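Local atomic coordinates of putative thioesterase (Novosphingobium aromaticivorans, PDB entry 3CJY), a protein that probably hydrolyses acyl-CoA thioesters and binds a calcium ion. Residues A[46-51]-A[105-110]; A[89-94]-A[99-104]; A[179-184]-A[247-252]. All blocks are in the same frame, centred on the assembly; numbering follows the deposited sequence.

Interaction 1 of 3, residues A[46-51]-A[105-110]. With CA (calcium ion), chain B.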
ATOM      1  N   ASP A  46     -13.979   8.377  -4.852  0.50 16.78           N
ATOM      2  CA  ASP A  46     -14.920   9.437  -5.190  0.50 16.71           C
ATOM      3  C   ASP A  46     -16.163   9.324  -4.289  0.50 16.50           C
ATOM      4  O   ASP A  46     -16.528  10.271  -3.605  0.50 16.06           O
ATOM      5  CB  ASP A  46     -15.308   9.373  -6.681  0.50 17.28           C
ATOM      6  CG  ASP A  46     -16.082  10.603  -7.140  0.50 18.33           C
ATOM      7  OD1 ASP A  46     -15.461  11.673  -7.296  0.50 21.95           O
ATOM      8  OD2 ASP A  46     -17.297  10.504  -7.359  0.50 20.51           O
ATOM      9  N   VAL A  47     -16.727   8.126  -4.231  1.00 16.26           N
ATOM     10  CA  VAL A  47     -17.967   7.877  -3.462  1.00 15.09           C
ATOM     11  C   VAL A  47     -17.722   8.053  -1.953  1.00 14.85           C
ATOM     12  O   VAL A  47     -18.591   8.532  -1.219  1.00 15.12           O
ATOM     13  CB  VAL A  47     -18.649   6.511  -3.823  1.00 14.81           C
ATOM     14  CG1 VAL A  47     -19.022   6.531  -5.286  1.00 14.48           C
ATOM     15  CG2 VAL A  47     -17.793   5.259  -3.476  1.00 12.90           C
ATOM     16  N   ALA A  48     -16.533   7.679  -1.508  1.00 15.16           N
ATOM     17  CA  ALA A  48     -16.140   7.826  -0.091  1.00 15.29           C
ATOM     18  C   ALA A  48     -16.069   9.310   0.260  1.00 15.92           C
ATOM     19  O   ALA A  48     -16.659   9.752   1.247  1.00 17.16           O
ATOM     20  CB  ALA A  48     -14.783   7.138   0.206  1.00 14.91           C
ATOM     21  N   ALA A  49     -15.387  10.089  -0.565  1.00 16.80           N
ATOM     22  CA  ALA A  49     -15.248  11.534  -0.298  1.00 17.28           C
ATOM     23  C   ALA A  49     -16.612  12.231  -0.362  1.00 18.05           C
ATOM     24  O   ALA A  49     -16.937  13.107   0.450  1.00 16.70           O
ATOM     25  CB  ALA A  49     -14.271  12.157  -1.277  1.00 16.55           C
ATOM     26  N   GLU A  50     -17.436  11.774  -1.288  1.00 18.85           N
ATOM     27  CA  GLU A  50     -18.760  12.389  -1.516  1.00 19.64           C
ATOM     28  C   GLU A  50     -19.690  12.050  -0.341  1.00 18.96           C
ATOM     29  O   GLU A  50     -20.501  12.866   0.116  1.00 19.65           O
ATOM     30  CB  GLU A  50     -19.306  11.886  -2.870  1.00 20.82           C
ATOM     31  CG  GLU A  50     -19.918  12.955  -3.780  1.00 27.08           C
ATOM     32  CD  GLU A  50     -21.370  13.132  -3.565  1.00 33.03           C
ATOM     33  OE1 GLU A  50     -21.972  12.185  -3.006  1.00 37.37           O
ATOM     34  OE2 GLU A  50     -21.912  14.195  -3.955  1.00 37.34           O
ATOM     35  N   THR A  51     -19.565  10.840   0.168  1.00 18.01           N
ATOM     36  CA  THR A  51     -20.399  10.410   1.296  1.00 16.97           C
ATOM     37  C   THR A  51     -19.920  11.049   2.582  1.00 17.28           C
ATOM     38  O   THR A  51     -20.719  11.547   3.346  1.00 17.06           O
ATOM     39  CB  THR A  51     -20.354   8.899   1.462  1.00 17.54           C
ATOM     40  OG1 THR A  51     -20.942   8.307   0.309  1.00 15.28           O
ATOM     41  CG2 THR A  51     -21.093   8.453   2.716  1.00 15.37           C
ATOM     42  N   ILE A 105     -10.649   3.154   3.148  1.00 15.38           N
ATOM     43  CA  ILE A 105     -10.261   4.519   2.823  1.00 15.55           C
ATOM     44  C   ILE A 105     -10.277   5.435   4.052  1.00 14.57           C
ATOM     45  O   ILE A 105     -11.189   5.362   4.894  1.00 15.12           O
ATOM     46  CB  ILE A 105     -11.269   5.093   1.775  1.00 15.19           C
ATOM     47  CG1 ILE A 105     -11.308   4.203   0.517  1.00 17.69           C
ATOM     48  CG2 ILE A 105     -10.922   6.553   1.402  1.00 15.27           C
ATOM     49  CD1 ILE A 105     -12.356   4.550  -0.469  1.00 21.57           C
ATOM     50  N   SER A 106      -9.222   6.236   4.175  1.00 15.62           N
ATOM     51  CA  SER A 106      -9.100   7.241   5.232  1.00 16.10           C
ATOM     52  C   SER A 106      -9.276   8.597   4.581  1.00 15.02           C
ATOM     53  O   SER A 106      -8.755   8.841   3.502  1.00 14.70           O
ATOM     54  CB  SER A 106      -7.716   7.238   5.894  1.00 16.79           C
ATOM     55  OG  SER A 106      -7.444   5.978   6.428  1.00 22.30           O
ATOM     56  N   LEU A 107     -10.014   9.453   5.280  1.00 15.60           N
ATOM     57  CA  LEU A 107     -10.353  10.794   4.805  1.00 16.21           C
ATOM     58  C   LEU A 107     -10.097  11.813   5.886  1.00 16.69           C
ATOM     59  O   LEU A 107     -10.230  11.523   7.054  1.00 17.48           O
ATOM     60  CB  LEU A 107     -11.809  10.860   4.338  1.00 16.83           C
ATOM     61  CG  LEU A 107     -12.203   9.774   3.333  1.00 16.95           C
ATOM     62  CD1 LEU A 107     -12.897   8.607   4.068  1.00 12.74           C
ATOM     63  CD2 LEU A 107     -13.111  10.327   2.242  1.00 14.72           C
ATOM     64  N   GLY A 108      -9.689  12.994   5.467  1.00 17.60           N
ATOM     65  CA  GLY A 108      -9.447  14.068   6.415  1.00 18.52           C
ATOM     66  C   GLY A 108      -8.625  15.171   5.823  1.00 19.44           C
ATOM     67  O   GLY A 108      -7.992  15.035   4.766  1.00 19.31           O
HETATM   68  N   MSE A 109      -8.623  16.271   6.546  1.00 20.91           N
HETATM   69  CA  MSE A 109      -7.885  17.425   6.128  1.00 21.93           C
HETATM   70  C   MSE A 109      -7.890  18.345   7.334  1.00 22.53           C
HETATM   71  O   MSE A 109      -8.937  18.833   7.756  1.00 23.86           O
HETATM   72  CB  MSE A 109      -8.552  18.054   4.898  1.00 23.22           C
HETATM   73  CG  MSE A 109      -7.662  19.094   4.235  1.00 26.40           C
HETATM   74 SE   MSE A 109      -8.525  20.207   2.840  0.75 35.15          SE
HETATM   75  CE  MSE A 109     -10.140  20.690   3.863  1.00 34.20           C
ATOM     76  N   ARG A 110      -6.723  18.502   7.932  1.00 21.67           N
ATOM     77  CA  ARG A 110      -6.569  19.276   9.161  1.00 21.61           C
ATOM     78  C   ARG A 110      -5.932  20.645   8.942  1.00 21.47           C
ATOM     79  O   ARG A 110      -5.024  20.800   8.150  1.00 22.40           O
ATOM     80  CB  ARG A 110      -5.764  18.450  10.122  1.00 20.54           C
ATOM     81  CG  ARG A 110      -6.409  17.113  10.340  1.00 22.15           C
ATOM     82  CD  ARG A 110      -5.442  16.200  10.981  1.00 21.63           C
ATOM     83  NE  ARG A 110      -5.177  16.547  12.362  1.00 21.79           N
ATOM     84  CZ  ARG A 110      -4.097  16.160  13.027  1.00 22.79           C
ATOM     85  NH1 ARG A 110      -3.158  15.485  12.400  1.00 25.68           N
ATOM     86  NH2 ARG A 110      -3.933  16.484  14.313  1.00 22.81           N
TER
HETATM   87 CA    CA B 259     -22.844  12.067   4.157  0.50 21.51          CA
HETATM   88  O   HOH W   1     -22.342  10.749   5.971  1.00 43.10           O
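Residues 46-51 of helix 37-52 lie across the end of strand 98-107, the axes of helix 46-51 and strand 105-107 passing 9.4 Å apart at an angle of 39°, close enough for Ala48 and Ala49 to meet Ile105 and Leu107. Small residues on the helix make this approach possible. Ala48 CB sits over the end of Ile105, 3.6 Å from its CD1, while the CG2 branch of the same isoleucine lies slightly farther off. Leu107 sends a single branch to the helix: CD2 reaches the backbone of Ala49, 3.5 Å from Ala49 CA, and also touches the methyl groups of both alanines. With CG anti to the carbonyl carbon (chi1 -52°), CD2 is brought up against the backbone of the helix. One turn on, Thr51 OG1 donates to Val47 O at 2.8 Å, and Thr51 N reaches that oxygen from the other face of its carbonyl plane. Near the end of the helix, Thr51 O binds the calcium ion at 2.3 Å, together with a water and Asp14. The arrangement is characteristic of a hotdog domain, whose sheet wraps round a central helix, here with a calcium site at the helix end.

Interaction 2 of 3, residues A[89-94]-A[99-104]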
ATOM      1  N   ALA A  89     -13.806   4.883   6.024  1.00 19.52           N
ATOM      2  CA  ALA A  89     -14.922   4.243   5.330  1.00 17.61           C
ATOM      3  C   ALA A  89     -14.451   2.986   4.639  1.00 17.22           C
ATOM      4  O   ALA A  89     -13.256   2.777   4.468  1.00 16.60           O
ATOM      5  CB  ALA A  89     -15.456   5.170   4.270  1.00 17.92           C
ATOM      6  N   ARG A  90     -15.425   2.144   4.335  1.00 16.66           N
ATOM      7  CA  ARG A  90     -15.242   0.983   3.486  1.00 16.44           C
ATOM      8  C   ARG A  90     -16.206   1.100   2.300  1.00 16.51           C
ATOM      9  O   ARG A  90     -17.346   1.526   2.467  1.00 17.66           O
ATOM     10  CB  ARG A  90     -15.550  -0.286   4.243  1.00 18.59           C
ATOM     11  CG  ARG A  90     -14.545  -0.582   5.292  1.00 20.43           C
ATOM     12  CD  ARG A  90     -14.616  -2.051   5.684  1.00 26.07           C
ATOM     13  NE  ARG A  90     -15.862  -2.333   6.357  1.00 30.83           N
ATOM     14  CZ  ARG A  90     -15.983  -3.303   7.258  1.00 34.81           C
ATOM     15  NH1 ARG A  90     -14.922  -4.043   7.581  1.00 32.09           N
ATOM     16  NH2 ARG A  90     -17.147  -3.502   7.862  1.00 36.22           N
ATOM     17  N   VAL A  91     -15.744   0.694   1.135  1.00 16.16           N
ATOM     18  CA  VAL A  91     -16.514   0.722  -0.088  1.00 15.87           C
ATOM     19  C   VAL A  91     -16.469  -0.618  -0.774  1.00 16.39           C
ATOM     20  O   VAL A  91     -15.426  -1.115  -1.102  1.00 16.67           O
ATOM     21  CB  VAL A  91     -16.033   1.784  -1.102  1.00 15.70           C
ATOM     22  CG1 VAL A  91     -16.946   1.769  -2.350  1.00 16.22           C
ATOM     23  CG2 VAL A  91     -15.978   3.202  -0.460  1.00 15.66           C
ATOM     24  N   ALA A  92     -17.651  -1.167  -1.001  1.00 15.31           N
ATOM     25  CA  ALA A  92     -17.793  -2.426  -1.692  1.00 15.29           C
ATOM     26  C   ALA A  92     -18.341  -2.165  -3.086  1.00 16.00           C
ATOM     27  O   ALA A  92     -19.338  -1.424  -3.273  1.00 15.80           O
ATOM     28  CB  ALA A  92     -18.760  -3.372  -0.936  1.00 16.36           C
ATOM     29  N   GLY A  93     -17.722  -2.836  -4.041  1.00 15.17           N
ATOM     30  CA  GLY A  93     -18.190  -2.828  -5.414  1.00 15.25           C
ATOM     31  C   GLY A  93     -18.780  -4.178  -5.734  1.00 15.24           C
ATOM     32  O   GLY A  93     -18.220  -5.242  -5.403  1.00 15.60           O
ATOM     33  N   THR A  94     -19.966  -4.137  -6.317  1.00 15.19           N
ATOM     34  CA  THR A  94     -20.698  -5.344  -6.691  1.00 16.04           C
ATOM     35  C   THR A  94     -21.357  -5.163  -8.030  1.00 16.58           C
ATOM     36  O   THR A  94     -21.759  -4.061  -8.398  1.00 18.07           O
ATOM     37  CB  THR A  94     -21.841  -5.698  -5.675  1.00 15.78           C
ATOM     38  OG1 THR A  94     -22.667  -4.549  -5.503  1.00 16.19           O
ATOM     39  CG2 THR A  94     -21.304  -6.091  -4.350  1.00 18.63           C
ATOM     40  N   LEU A  99     -19.597  -9.707  -5.486  1.00 19.98           N
ATOM     41  CA  LEU A  99     -18.488  -8.838  -5.051  1.00 19.32           C
ATOM     42  C   LEU A  99     -17.352  -8.819  -6.064  1.00 18.77           C
ATOM     43  O   LEU A  99     -16.795  -9.860  -6.431  1.00 19.97           O
ATOM     44  CB  LEU A  99     -17.930  -9.302  -3.709  1.00 19.40           C
ATOM     45  CG  LEU A  99     -16.967  -8.382  -2.986  1.00 20.13           C
ATOM     46  CD1 LEU A  99     -17.654  -7.061  -2.589  1.00 17.58           C
ATOM     47  CD2 LEU A  99     -16.406  -9.083  -1.773  1.00 21.04           C
ATOM     48  N   VAL A 100     -17.009  -7.619  -6.504  1.00 17.28           N
ATOM     49  CA  VAL A 100     -15.910  -7.430  -7.457  1.00 16.22           C
ATOM     50  C   VAL A 100     -14.700  -6.749  -6.802  1.00 15.48           C
ATOM     51  O   VAL A 100     -13.559  -6.948  -7.200  1.00 16.95           O
ATOM     52  CB  VAL A 100     -16.359  -6.732  -8.759  1.00 16.20           C
ATOM     53  CG1 VAL A 100     -17.362  -7.615  -9.498  1.00 17.15           C
ATOM     54  CG2 VAL A 100     -16.923  -5.351  -8.513  1.00 15.81           C
ATOM     55  N   PHE A 101     -14.952  -5.986  -5.747  1.00 15.27           N
ATOM     56  CA  PHE A 101     -13.876  -5.364  -4.962  1.00 14.87           C
ATOM     57  C   PHE A 101     -14.380  -4.854  -3.622  1.00 14.25           C
ATOM     58  O   PHE A 101     -15.552  -4.659  -3.441  1.00 14.36           O
ATOM     59  CB  PHE A 101     -13.100  -4.240  -5.738  1.00 14.61           C
ATOM     60  CG  PHE A 101     -13.900  -2.988  -6.023  1.00 14.62           C
ATOM     61  CD1 PHE A 101     -14.201  -2.088  -5.027  1.00 17.45           C
ATOM     62  CD2 PHE A 101     -14.296  -2.695  -7.303  1.00 18.90           C
ATOM     63  CE1 PHE A 101     -14.930  -0.949  -5.308  1.00 18.67           C
ATOM     64  CE2 PHE A 101     -15.051  -1.576  -7.574  1.00 20.70           C
ATOM     65  CZ  PHE A 101     -15.345  -0.706  -6.576  1.00 19.57           C
ATOM     66  N   HIS A 102     -13.455  -4.728  -2.674  1.00 14.55           N
ATOM     67  CA  HIS A 102     -13.729  -4.099  -1.389  1.00 15.26           C
ATOM     68  C   HIS A 102     -12.531  -3.226  -1.051  1.00 15.86           C
ATOM     69  O   HIS A 102     -11.389  -3.489  -1.448  1.00 15.48           O
ATOM     70  CB  HIS A 102     -14.071  -5.089  -0.283  1.00 15.77           C
ATOM     71  CG  HIS A 102     -12.911  -5.941   0.133  1.00 16.58           C
ATOM     72  ND1 HIS A 102     -12.087  -5.604   1.196  1.00 20.38           N
ATOM     73  CD2 HIS A 102     -12.448  -7.117  -0.352  1.00 19.09           C
ATOM     74  CE1 HIS A 102     -11.150  -6.533   1.319  1.00 24.05           C
ATOM     75  NE2 HIS A 102     -11.349  -7.460   0.400  1.00 21.76           N
ATOM     76  N   SER A 103     -12.781  -2.183  -0.275  1.00 16.00           N
ATOM     77  CA  SER A 103     -11.744  -1.203   0.032  1.00 17.49           C
ATOM     78  C   SER A 103     -11.899  -0.549   1.382  1.00 16.50           C
ATOM     79  O   SER A 103     -12.969  -0.516   1.963  1.00 17.02           O
ATOM     80  CB  SER A 103     -11.744  -0.113  -1.026  1.00 17.85           C
ATOM     81  OG  SER A 103     -12.970   0.545  -0.975  1.00 20.93           O
ATOM     82  N   GLY A 104     -10.780  -0.012   1.827  1.00 16.24           N
ATOM     83  CA  GLY A 104     -10.677   0.765   3.066  1.00 15.05           C
ATOM     84  C   GLY A 104     -10.021   2.086   2.728  1.00 14.76           C
ATOM     85  O   GLY A 104      -8.997   2.133   2.064  1.00 16.45           O
TER
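Phe101 lays its ring against Gly93, the residue opposite it in this antiparallel hairpin, with Gly93 CA 3.8 Å from the ring centroid and 15° off the normal, a CH-pi contact over the face. CG lies between the backbone N and the carbonyl carbon (chi1 68°), which folds the ring back across the neighbouring strand; a side chain on Gly93 would collide with it. An alanine in place of Phe101 would strip this cover from Gly93 and is likely to leave a gap beneath helix 37-52, where the ring also meets Ser40. The same buried face carries Val91 and Ser103. Ser103 OG, small enough to fit beside Val91 CB, donates to Val91 O at 3.0 Å, in the carbonyl plane and on a lone pair, reinforcing a weak backbone bond from Ser103 N. Gly93 N gives a straighter bond to Phe101 O (2.9 Å, 169°). The other face, partly exposed, is looser between its side chains: Ala92 CB and Leu99 CD1 stand 4.2 Å apart, and Arg90 turns its charged end to Glu78, while His102 packs on Arg90 of the second subunit. Toward the hairpin end Gly93 O receives Val100 N at 2.9 Å and, weakly, Phe101 N. Two residues facing one make this a classic beta bulge, set in a hairpin of the N-terminal hotdog sheet.

Interaction 3 of 3, residues A[179-184]-A[247-252]; sequences ASLAMF and LLATGA
A single side chain, Leu181, makes the whole helix side of this contact, and it meets the strand just where a classic beta bulge sets Leu248 and Ala249 both opposite Leu240. The irregularity matters because both of these consecutive residues direct CB toward the helix, whereas neighbours in a regular strand point to opposite faces. Leu248 has a helix-like backbone (phi/psi -93/-48°), the conformation expected at the first position of a classic bulge. Leu181 spreads its two methyl groups over the pair. CD2 meets Leu248 CD1 at 3.8 Å and lies almost as near to Leu248 CB; CD1 touches Leu248 CB at 4.0 Å and Ala249 CB at 4.2 Å. The two leucine side chains cross at about a right angle, so a forked end of one rests against the stem and one branch of the other. Leu181 has CG anti to the carbonyl carbon (chi1 -66°), a common helical choice that carries both methyls outward to the strand. Each residue type suits its place: a leucine is long enough to span the 6.9 Å between Leu181 CA and Ala249 CA, and the lone methyl of Ala249 lets it come in. Contact here is purely apolar and buried. Leu181 also touches Leu240, so it touches residues of both strands that form the bulge. Around it, Ala182 on another side of helix 178-185 packs on Met41, Ala42 and Leu45 of helix 37-52, Phe184 rests on Leu168 and Arg170 of strand 163-170, and strand 247-256 runs between strands 203-211 and 233-241.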
ATOM      1  N   ALA A 179      -9.161  11.255  -8.417  1.00 16.06           N
ATOM      2  CA  ALA A 179      -9.623  10.296  -9.443  1.00 15.58           C
ATOM      3  C   ALA A 179      -8.531  10.091 -10.490  1.00 15.07           C
ATOM      4  O   ALA A 179      -8.127   8.948 -10.799  1.00 15.58           O
ATOM      5  CB  ALA A 179     -10.901  10.743 -10.092  1.00 15.65           C
ATOM      6  N   SER A 180      -7.997  11.191 -10.989  1.00 14.70           N
ATOM      7  CA  SER A 180      -6.935  11.131 -11.989  1.00 14.77           C
ATOM      8  C   SER A 180      -5.708  10.421 -11.454  1.00 14.73           C
ATOM      9  O   SER A 180      -5.115   9.618 -12.124  1.00 15.82           O
ATOM     10  CB  SER A 180      -6.537  12.534 -12.505  1.00 16.11           C
ATOM     11  OG  SER A 180      -7.615  13.090 -13.247  1.00 17.84           O
ATOM     12  N   LEU A 181      -5.313  10.755 -10.232  1.00 14.30           N
ATOM     13  CA  LEU A 181      -4.126  10.134  -9.604  1.00 13.98           C
ATOM     14  C   LEU A 181      -4.329   8.590  -9.401  1.00 14.90           C
ATOM     15  O   LEU A 181      -3.459   7.787  -9.682  1.00 14.87           O
ATOM     16  CB  LEU A 181      -3.806  10.870  -8.294  1.00 14.68           C
ATOM     17  CG  LEU A 181      -3.364  12.338  -8.442  1.00 16.17           C
ATOM     18  CD1 LEU A 181      -3.349  13.035  -7.093  1.00 18.34           C
ATOM     19  CD2 LEU A 181      -2.008  12.422  -9.192  1.00 16.28           C
ATOM     20  N   ALA A 182      -5.537   8.201  -8.976  1.00 14.17           N
ATOM     21  CA  ALA A 182      -5.839   6.802  -8.787  1.00 14.71           C
ATOM     22  C   ALA A 182      -5.689   6.080 -10.132  1.00 14.57           C
ATOM     23  O   ALA A 182      -5.186   4.982 -10.207  1.00 13.97           O
ATOM     24  CB  ALA A 182      -7.266   6.611  -8.224  1.00 13.11           C
HETATM   25  N   MSE A 183      -6.140   6.719 -11.203  1.00 13.03           N
HETATM   26  CA  MSE A 183      -6.097   6.085 -12.519  1.00 14.21           C
HETATM   27  C   MSE A 183      -4.627   5.953 -12.978  1.00 13.34           C
HETATM   28  O   MSE A 183      -4.204   4.911 -13.463  1.00 13.45           O
HETATM   29  CB  MSE A 183      -7.008   6.839 -13.492  1.00 14.85           C
HETATM   30  CG  MSE A 183      -8.440   6.361 -13.280  1.00 16.13           C
HETATM   31 SE   MSE A 183      -9.803   7.248 -14.373  0.75 16.59          SE
HETATM   32  CE  MSE A 183      -9.852   8.700 -13.444  1.00 13.77           C
ATOM     33  N   PHE A 184      -3.847   7.026 -12.829  1.00 13.31           N
ATOM     34  CA  PHE A 184      -2.461   7.006 -13.264  1.00 13.65           C
ATOM     35  C   PHE A 184      -1.576   6.054 -12.453  1.00 13.87           C
ATOM     36  O   PHE A 184      -0.580   5.500 -12.952  1.00 14.64           O
ATOM     37  CB  PHE A 184      -1.865   8.421 -13.254  1.00 13.61           C
ATOM     38  CG  PHE A 184      -2.427   9.337 -14.322  1.00 13.07           C
ATOM     39  CD1 PHE A 184      -3.033   8.821 -15.468  1.00 13.59           C
ATOM     40  CD2 PHE A 184      -2.198  10.704 -14.258  1.00 15.36           C
ATOM     41  CE1 PHE A 184      -3.425   9.687 -16.521  1.00 15.98           C
ATOM     42  CE2 PHE A 184      -2.635  11.568 -15.284  1.00 14.65           C
ATOM     43  CZ  PHE A 184      -3.272  11.035 -16.395  1.00 16.33           C
ATOM     44  N   LEU A 247       5.344  16.299  -5.461  1.00 13.21           N
ATOM     45  CA  LEU A 247       4.815  14.969  -5.269  1.00 12.69           C
ATOM     46  C   LEU A 247       3.323  15.068  -4.897  1.00 13.42           C
ATOM     47  O   LEU A 247       2.945  15.749  -3.940  1.00 14.17           O
ATOM     48  CB  LEU A 247       5.625  14.232  -4.211  1.00 13.74           C
ATOM     49  CG  LEU A 247       5.312  12.760  -3.948  1.00 14.02           C
ATOM     50  CD1 LEU A 247       6.537  12.076  -3.271  1.00 15.41           C
ATOM     51  CD2 LEU A 247       4.062  12.523  -3.166  1.00 16.96           C
ATOM     52  N   LEU A 248       2.502  14.459  -5.733  1.00 13.28           N
ATOM     53  CA  LEU A 248       1.043  14.458  -5.559  1.00 13.02           C
ATOM     54  C   LEU A 248       0.561  13.241  -4.799  1.00 14.68           C
ATOM     55  O   LEU A 248      -0.292  13.303  -3.875  1.00 12.85           O
ATOM     56  CB  LEU A 248       0.381  14.560  -6.947  1.00 14.60           C
ATOM     57  CG  LEU A 248       0.814  15.722  -7.814  1.00 13.00           C
ATOM     58  CD1 LEU A 248       0.044  15.655  -9.173  1.00 13.06           C
ATOM     59  CD2 LEU A 248       0.633  17.079  -7.103  1.00 13.48           C
ATOM     60  N   ALA A 249       1.049  12.079  -5.235  1.00 13.59           N
ATOM     61  CA  ALA A 249       0.640  10.836  -4.612  1.00 13.85           C
ATOM     62  C   ALA A 249       1.631   9.740  -4.812  1.00 13.78           C
ATOM     63  O   ALA A 249       2.581   9.876  -5.618  1.00 13.57           O
ATOM     64  CB  ALA A 249      -0.730  10.394  -5.185  1.00 13.79           C
ATOM     65  N   THR A 250       1.473   8.674  -4.035  1.00 12.97           N
ATOM     66  CA  THR A 250       2.184   7.419  -4.298  1.00 13.87           C
ATOM     67  C   THR A 250       1.166   6.300  -4.319  1.00 14.69           C
ATOM     68  O   THR A 250       0.042   6.456  -3.866  1.00 14.42           O
ATOM     69  CB  THR A 250       3.244   7.058  -3.259  1.00 14.11           C
ATOM     70  OG1 THR A 250       2.618   6.876  -1.985  1.00 15.05           O
ATOM     71  CG2 THR A 250       4.306   8.156  -3.099  1.00 11.59           C
ATOM     72  N   GLY A 251       1.578   5.172  -4.875  1.00 13.61           N
ATOM     73  CA  GLY A 251       0.713   4.014  -4.991  1.00 13.60           C
ATOM     74  C   GLY A 251       1.539   2.757  -5.087  1.00 13.22           C
ATOM     75  O   GLY A 251       2.748   2.790  -5.196  1.00 12.89           O
ATOM     76  N   ALA A 252       0.843   1.667  -4.991  1.00 13.18           N
ATOM     77  CA  ALA A 252       1.479   0.362  -5.085  1.00 12.72           C
ATOM     78  C   ALA A 252       0.439  -0.691  -5.345  1.00 12.87           C
ATOM     79  O   ALA A 252      -0.738  -0.474  -5.162  1.00 15.39           O
ATOM     80  CB  ALA A 252       2.219   0.048  -3.806  1.00 11.56           C
TER

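In the fold
From the N terminus, helix 37-52 comes first, and interaction 1 closes a loop of 53 residues by bringing it back to strand 98-107. Within that loop the short hairpin of interaction 2 closes, its second strand running straight on into residues 105-110. The two contacts touch: Val91 packs against Val47, Ala48 and Ile105, and Ala89 N probably bonds to Ile105 O, so helix and hairpin share one core. Interaction 3 follows in series, closing its own 62-residue loop in the C-terminal hotdog domain, its nearest atoms about 5 Å from interaction 1. Strands 56-63 and 203-211 pair between the two halves, and all three contacts lie within reach of the second subunit.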